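Local coordinates for PBP5 (PDB 3A3J), which removes the C-terminal D-alanine residue from the peptide stems of cell-wall precursors, acting as a D-alanyl-D-alanine carboxypeptidase, at residues A[34-37]-A[38-41]; A[54-57]-A[58-61]; A[312-315]-A[316-319]. All coordinates share one frame; numbering follows the deposited sequence.

Contact 1 of 3, residues A[34-37]-A[38-41]; sequences PASL and TKMM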
loop_
_atom_site.group_PDB
_atom_site.type_symbol
_atom_site.label_atom_id
_atom_site.label_comp_id
_atom_site.label_asym_id
_atom_site.label_seq_id
_atom_site.Cartn_x
_atom_site.Cartn_y
_atom_site.Cartn_z
ATOM N N PRO A 34 -0.309 15.716 -2.593
ATOM C CA PRO A 34 -0.194 14.654 -1.574
ATOM C C PRO A 34 0.252 15.147 -0.195
ATOM O O PRO A 34 -0.018 14.458 0.822
ATOM C CB PRO A 34 0.856 13.710 -2.150
ATOM C CG PRO A 34 1.721 14.626 -3.015
ATOM C CD PRO A 34 0.777 15.656 -3.597
ATOM N N ALA A 35 0.980 16.272 -0.156
ATOM C CA ALA A 35 1.345 16.903 1.124
ATOM C C ALA A 35 2.145 15.814 1.823
ATOM O O ALA A 35 2.883 15.119 1.129
ATOM C CB ALA A 35 0.136 17.284 1.894
ATOM N N SER A 36 2.086 15.669 3.154
ATOM C CA SER A 36 2.918 14.629 3.766
ATOM C C SER A 36 2.679 13.143 3.372
ATOM O O SER A 36 3.426 12.253 3.817
ATOM C CB SER A 36 2.891 14.739 5.277
ATOM O OG SER A 36 3.908 15.683 5.694
ATOM N N LEU A 37 1.673 12.822 2.555
ATOM C CA LEU A 37 1.553 11.350 2.181
ATOM C C LEU A 37 2.742 11.047 1.244
ATOM O O LEU A 37 3.216 9.869 1.100
ATOM C CB LEU A 37 0.259 11.092 1.435
ATOM C CG LEU A 37 -1.036 11.497 2.145
ATOM C CD1 LEU A 37 -2.273 11.238 1.242
ATOM C CD2 LEU A 37 -1.112 10.773 3.427
ATOM N N THR A 38 3.323 12.132 0.684
ATOM C CA THR A 38 4.596 11.979 -0.100
ATOM C C THR A 38 5.625 11.178 0.661
ATOM O O THR A 38 6.385 10.344 0.057
ATOM C CB THR A 38 5.195 13.357 -0.498
ATOM O OG1 THR A 38 4.211 14.063 -1.285
ATOM C CG2 THR A 38 6.522 13.143 -1.317
ATOM N N LYS A 39 5.683 11.402 1.989
ATOM C CA LYS A 39 6.673 10.652 2.837
ATOM C C LYS A 39 6.548 9.136 2.852
ATOM O O LYS A 39 7.480 8.412 3.288
ATOM C CB LYS A 39 6.679 11.188 4.285
ATOM C CG LYS A 39 7.201 12.647 4.278
ATOM C CD LYS A 39 6.827 13.406 5.526
ATOM C CE LYS A 39 7.487 14.826 5.551
ATOM N NZ LYS A 39 6.524 15.767 4.977
ATOM N N MET A 40 5.363 8.642 2.512
ATOM C CA MET A 40 5.199 7.181 2.334
ATOM C C MET A 40 6.129 6.641 1.207
ATOM O O MET A 40 6.816 5.676 1.413
ATOM C CB MET A 40 3.706 6.881 1.953
ATOM C CG MET A 40 2.830 6.791 3.232
ATOM S SD MET A 40 1.110 6.796 2.826
ATOM C CE MET A 40 0.801 5.649 1.437
ATOM N N MET A 41 6.134 7.300 0.055
ATOM C CA MET A 41 7.097 6.931 -1.037
ATOM C C MET A 41 8.550 7.087 -0.585
ATOM O O MET A 41 9.392 6.174 -0.705
ATOM C CB MET A 41 6.830 7.727 -2.328
ATOM C CG MET A 41 7.698 7.199 -3.580
ATOM S SD MET A 41 7.648 5.389 -3.774
ATOM C CE MET A 41 6.256 5.360 -4.827
#

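Contact 2 of 3, residues A[54-57]-A[58-61]; sequences KIHN and TDMV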
loop_
_atom_site.group_PDB
_atom_site.type_symbol
_atom_site.label_atom_id
_atom_site.label_comp_id
_atom_site.label_asym_id
_atom_site.label_seq_id
_atom_site.Cartn_x
_atom_site.Cartn_y
_atom_site.Cartn_z
ATOM N N LYS A 54 21.970 -1.700 0.915
ATOM C CA LYS A 54 22.659 -0.561 0.342
ATOM C C LYS A 54 22.842 0.562 1.364
ATOM O O LYS A 54 23.625 1.486 1.142
ATOM C CB LYS A 54 21.885 -0.046 -0.863
ATOM C CG LYS A 54 21.752 -1.122 -1.928
ATOM C CD LYS A 54 20.835 -0.699 -3.143
ATOM C CE LYS A 54 20.905 -1.823 -4.164
ATOM N NZ LYS A 54 19.881 -1.836 -5.180
ATOM N N ILE A 55 22.116 0.504 2.482
ATOM C CA ILE A 55 22.395 1.416 3.556
ATOM C C ILE A 55 22.050 0.555 4.749
ATOM O O ILE A 55 21.442 -0.520 4.585
ATOM C CB ILE A 55 21.538 2.739 3.528
ATOM C CG1 ILE A 55 20.033 2.444 3.752
ATOM C CG2 ILE A 55 21.777 3.582 2.252
ATOM C CD1 ILE A 55 19.096 3.709 3.803
ATOM N N HIS A 56 22.465 1.006 5.926
ATOM C CA HIS A 56 22.239 0.288 7.173
ATOM C C HIS A 56 21.630 1.227 8.165
ATOM O O HIS A 56 21.852 2.417 8.075
ATOM C CB HIS A 56 23.529 -0.318 7.675
ATOM C CG HIS A 56 23.928 -1.515 6.878
ATOM N ND1 HIS A 56 24.569 -1.414 5.654
ATOM C CD2 HIS A 56 23.705 -2.838 7.082
ATOM C CE1 HIS A 56 24.720 -2.619 5.134
ATOM N NE2 HIS A 56 24.213 -3.500 5.985
ATOM N N ASN A 57 20.777 0.716 9.057
ATOM C CA ASN A 57 20.207 1.585 10.078
ATOM C C ASN A 57 21.279 2.276 10.925
ATOM O O ASN A 57 21.052 3.325 11.506
ATOM C CB ASN A 57 19.321 0.772 11.030
ATOM C CG ASN A 57 17.957 0.580 10.496
ATOM O OD1 ASN A 57 17.398 -0.506 10.571
ATOM N ND2 ASN A 57 17.404 1.612 9.941
ATOM N N THR A 58 22.415 1.632 11.078
ATOM C CA THR A 58 23.492 2.215 11.863
ATOM C C THR A 58 24.305 3.254 11.075
ATOM O O THR A 58 25.174 3.917 11.648
ATOM C CB THR A 58 24.415 1.147 12.297
ATOM O OG1 THR A 58 24.594 0.269 11.166
ATOM C CG2 THR A 58 23.756 0.374 13.450
ATOM N N ASP A 59 24.015 3.481 9.800
ATOM C CA ASP A 59 24.744 4.585 9.184
ATOM C C ASP A 59 24.562 5.890 9.979
ATOM O O ASP A 59 23.468 6.253 10.319
ATOM C CB ASP A 59 24.348 4.768 7.738
ATOM C CG ASP A 59 24.584 3.527 6.935
ATOM O OD1 ASP A 59 25.369 2.662 7.372
ATOM O OD2 ASP A 59 24.007 3.416 5.856
ATOM N N MET A 60 25.660 6.583 10.255
ATOM C CA MET A 60 25.633 7.899 10.921
ATOM C C MET A 60 25.697 8.887 9.799
ATOM O O MET A 60 26.619 8.814 8.969
ATOM C CB MET A 60 26.820 8.050 11.861
ATOM C CG MET A 60 26.772 7.099 13.043
ATOM S SD MET A 60 25.108 7.171 13.884
ATOM C CE MET A 60 25.189 8.730 14.779
ATOM N N VAL A 61 24.708 9.765 9.720
ATOM C CA VAL A 61 24.619 10.717 8.645
ATOM C C VAL A 61 24.929 12.111 9.208
ATOM O O VAL A 61 24.370 12.498 10.253
ATOM C CB VAL A 61 23.197 10.736 8.085
ATOM C CG1 VAL A 61 22.976 11.823 6.982
ATOM C CG2 VAL A 61 22.883 9.383 7.503
#

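Contact 3 of 3, residues A[312-315]-A[316-319]; sequences PLAK and GQVI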
loop_
_atom_site.group_PDB
_atom_site.type_symbol
_atom_site.label_atom_id
_atom_site.label_comp_id
_atom_site.label_asym_id
_atom_site.label_seq_id
_atom_site.Cartn_x
_atom_site.Cartn_y
_atom_site.Cartn_z
ATOM N N PRO A 312 2.902 -29.766 -26.461
ATOM C CA PRO A 312 3.709 -29.622 -25.244
ATOM C C PRO A 312 3.053 -28.635 -24.276
ATOM O O PRO A 312 2.477 -27.630 -24.692
ATOM C CB PRO A 312 5.041 -29.021 -25.788
ATOM C CG PRO A 312 4.607 -28.134 -26.893
ATOM C CD PRO A 312 3.468 -28.938 -27.565
ATOM N N LEU A 313 3.138 -28.929 -22.992
ATOM C CA LEU A 313 2.729 -27.979 -21.933
ATOM C C LEU A 313 3.893 -27.590 -20.964
ATOM O O LEU A 313 4.542 -28.466 -20.381
ATOM C CB LEU A 313 1.621 -28.620 -21.132
ATOM C CG LEU A 313 0.159 -28.305 -21.439
ATOM C CD1 LEU A 313 -0.030 -27.712 -22.743
ATOM C CD2 LEU A 313 -0.696 -29.515 -21.240
ATOM N N ALA A 314 4.080 -26.291 -20.742
ATOM C CA ALA A 314 5.140 -25.761 -19.837
ATOM C C ALA A 314 4.610 -25.478 -18.404
ATOM O O ALA A 314 3.530 -24.910 -18.220
ATOM C CB ALA A 314 5.736 -24.468 -20.437
ATOM N N LYS A 315 5.349 -25.916 -17.391
ATOM C CA LYS A 315 5.014 -25.613 -16.000
ATOM C C LYS A 315 4.853 -24.098 -15.826
ATOM O O LYS A 315 5.623 -23.342 -16.362
ATOM C CB LYS A 315 6.092 -26.158 -15.056
ATOM C CG LYS A 315 5.736 -25.934 -13.582
ATOM C CD LYS A 315 6.857 -26.160 -12.649
ATOM C CE LYS A 315 7.063 -27.622 -12.476
ATOM N NZ LYS A 315 7.539 -27.762 -11.085
ATOM N N GLY A 316 3.787 -23.661 -15.156
ATOM C CA GLY A 316 3.440 -22.235 -15.045
ATOM C C GLY A 316 2.562 -21.681 -16.141
ATOM O O GLY A 316 2.026 -20.580 -16.047
ATOM N N GLN A 317 2.396 -22.440 -17.211
ATOM C CA GLN A 317 1.633 -21.939 -18.339
ATOM C C GLN A 317 0.181 -21.630 -17.981
ATOM O O GLN A 317 -0.481 -22.418 -17.312
ATOM C CB GLN A 317 1.704 -22.963 -19.480
ATOM C CG GLN A 317 1.000 -22.533 -20.749
ATOM C CD GLN A 317 1.235 -23.560 -21.874
ATOM O OE1 GLN A 317 2.127 -24.430 -21.793
ATOM N NE2 GLN A 317 0.412 -23.478 -22.897
ATOM N N VAL A 318 -0.304 -20.472 -18.417
ATOM C CA VAL A 318 -1.688 -20.119 -18.227
ATOM C C VAL A 318 -2.563 -20.690 -19.340
ATOM O O VAL A 318 -2.472 -20.262 -20.488
ATOM C CB VAL A 318 -1.901 -18.568 -18.201
ATOM C CG1 VAL A 318 -3.358 -18.250 -18.158
ATOM C CG2 VAL A 318 -1.147 -17.914 -17.010
ATOM N N ILE A 319 -3.458 -21.602 -18.993
ATOM C CA ILE A 319 -4.278 -22.274 -19.960
ATOM C C ILE A 319 -5.745 -21.910 -19.744
ATOM O O ILE A 319 -6.638 -22.458 -20.390
ATOM C CB ILE A 319 -4.061 -23.799 -19.864
ATOM C CG1 ILE A 319 -4.040 -24.273 -18.402
ATOM C CG2 ILE A 319 -2.700 -24.156 -20.411
ATOM C CD1 ILE A 319 -5.387 -24.226 -17.678
#

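Contact 1 of 3, residues A[34-37]-A[38-41]
The flat carbonyl group of Ala35 is approached by Thr38 from two directions. The hydroxyl OG1 of Thr38 comes to Ala35 O in the carbonyl plane at 3.0 Å, while Thr38 N reaches the same Ala35 O at 3.1 Å from a line tilted 33° off that plane. Two donors of a single residue thus grip one oxygen just where the chain enters helix 38-51. Threonine suits the place because OG1, set beside its own backbone N (chi1 -59°), turns back over the preceding turn, and the side chain also packs on Met122 and Phe136. CG of Pro34 comes within 3.1 Å of Thr38 OG1, a tight fit. At the carbonyls of Ser36 and Leu37 the donors stand above the plane instead: Lys39 N lies 3.0 Å from Ser36 O, and Met40 N lies 2.8 Å from Leu37 O, bonds to the third residue back in the 3-10 pattern. Met40, flexible and apolar, packs on Met154, Ile157 and Ile161 and reaches Lys202, which probably binds substrate. Lys39 is stretched along most of its length and bends only at the end (chi4 93°), which returns NZ to Ser36 OG at 2.7 Å. His140 O takes a further bond from NZ, and Asn101 OD1 a weak one. Ser36 and Lys39 form the SxxK motif of penicillin-recognising serine enzymes; the short NZ-to-OG bond is consistent with Ser36 as the acylated nucleophile and Lys39 as the base that takes up its proton.

Contact 2 of 3, residues A[54-57]-A[58-61]
Asp59 folds back on His56 across a type I beta turn that runs from His56 to Asp59, and its carboxylate is directed to the start of the turn. With CG beside the backbone N (chi1 -58°), the acid brings OD2 to 2.9 Å from His56 N along a nearly straight N-H line of 173°. The donor meets OD2 from above the carboxylate plane, 54° out of it. In the reverse direction Asp59 N gives the turn's own bond to His56 O at 3.0 Å. The two ends of the turn are therefore tied reciprocally, main chain to side chain and main chain to main chain, and a short acidic residue has the right reach for the first tie. Beside it, the other carboxylate oxygen OD1 lies 3.5 Å from CB of His56; the imidazole leads away from the turn, with OD1 oblique to its ring. Thr58 OG1 approaches the same methylene, 3.7 Å from His56 CB. Ile55 completes the setting of the acid, its CB 3.5 Å from Asp59 OD2. His110 NE2 supplies OD2 with a second hydrogen bond, linking the turn to helix 101-112. Ile55 is buried against that helix and against Ala49 and Leu50 of helix 38-51, as a branched aliphatic can be. Asn57 and Asp59 pair through their backbones with Ala89 and Val88, and the chain then enters strand 60-62, antiparallel to strand 85-87.

Contact 3 of 3, residues A[312-315]-A[316-319]
A type II beta turn, with Ala314 and Gln317 at its ends and Lys315 and Gly316 at its corners, forms this local surface contact in the beta-rich C-terminal domain. It lies in the loop after the short edge strand 309-310 and leads into the long strand 318-326 of the six-stranded mixed sheet. The defining bond runs from Gln317 N to Ala314 O at 2.9 Å. Each corner residue fits its position. Lys315, extended in backbone and exposed, sends its side chain out from the turn with CG anti to the backbone N (chi1 -177°), a natural orientation for a charged chain at the surface. Gly316 has a positive phi of 89°, and here the lack of a side chain matters: a CB would collide with the carbonyl oxygen of Lys315. The turn is held from outside as well, since Lys315 N bonds to Asp341 OD1 and Gly316 O receives Gln337 NE2. Leu313, buried and apolar, packs against Val338 and Val342, while its backbone pairs with Val342. The side chain of Gln317 adds a second link inside the turn. Fully stretched, it runs back alongside the preceding chain, and the Leu313 side chain meets it at about a right angle, CD1 4.0 Å from Gln317 OE1. Ala314 CB lies 3.9 Å from that same Gln317 OE1. Glutamine has just the length to bring its amide oxygen there: Ala314 N donates to Gln317 OE1 over 2.9 Å, nearly along the C=O axis, with an N-H...O angle of 169°.

Contact 1 is buried at the head of helix 38-51, whereas contacts 2 and 3 are surface turns, each feeding a strand. Contacts 1 and 2 belong to the same catalytic region and lie near the two ends of one helix, their centres 22 Å apart. Contact 3, in the C-terminal domain, is about 42 Å from contact 1, centre to centre, and does not touch either. Contacts 2 and 3 share a device: the last residue of the turn returns a side-chain oxygen to the first residue's backbone N, by a carboxylate in one and an amide in the other. Contact 1 instead joins two side chains that probably act in catalysis.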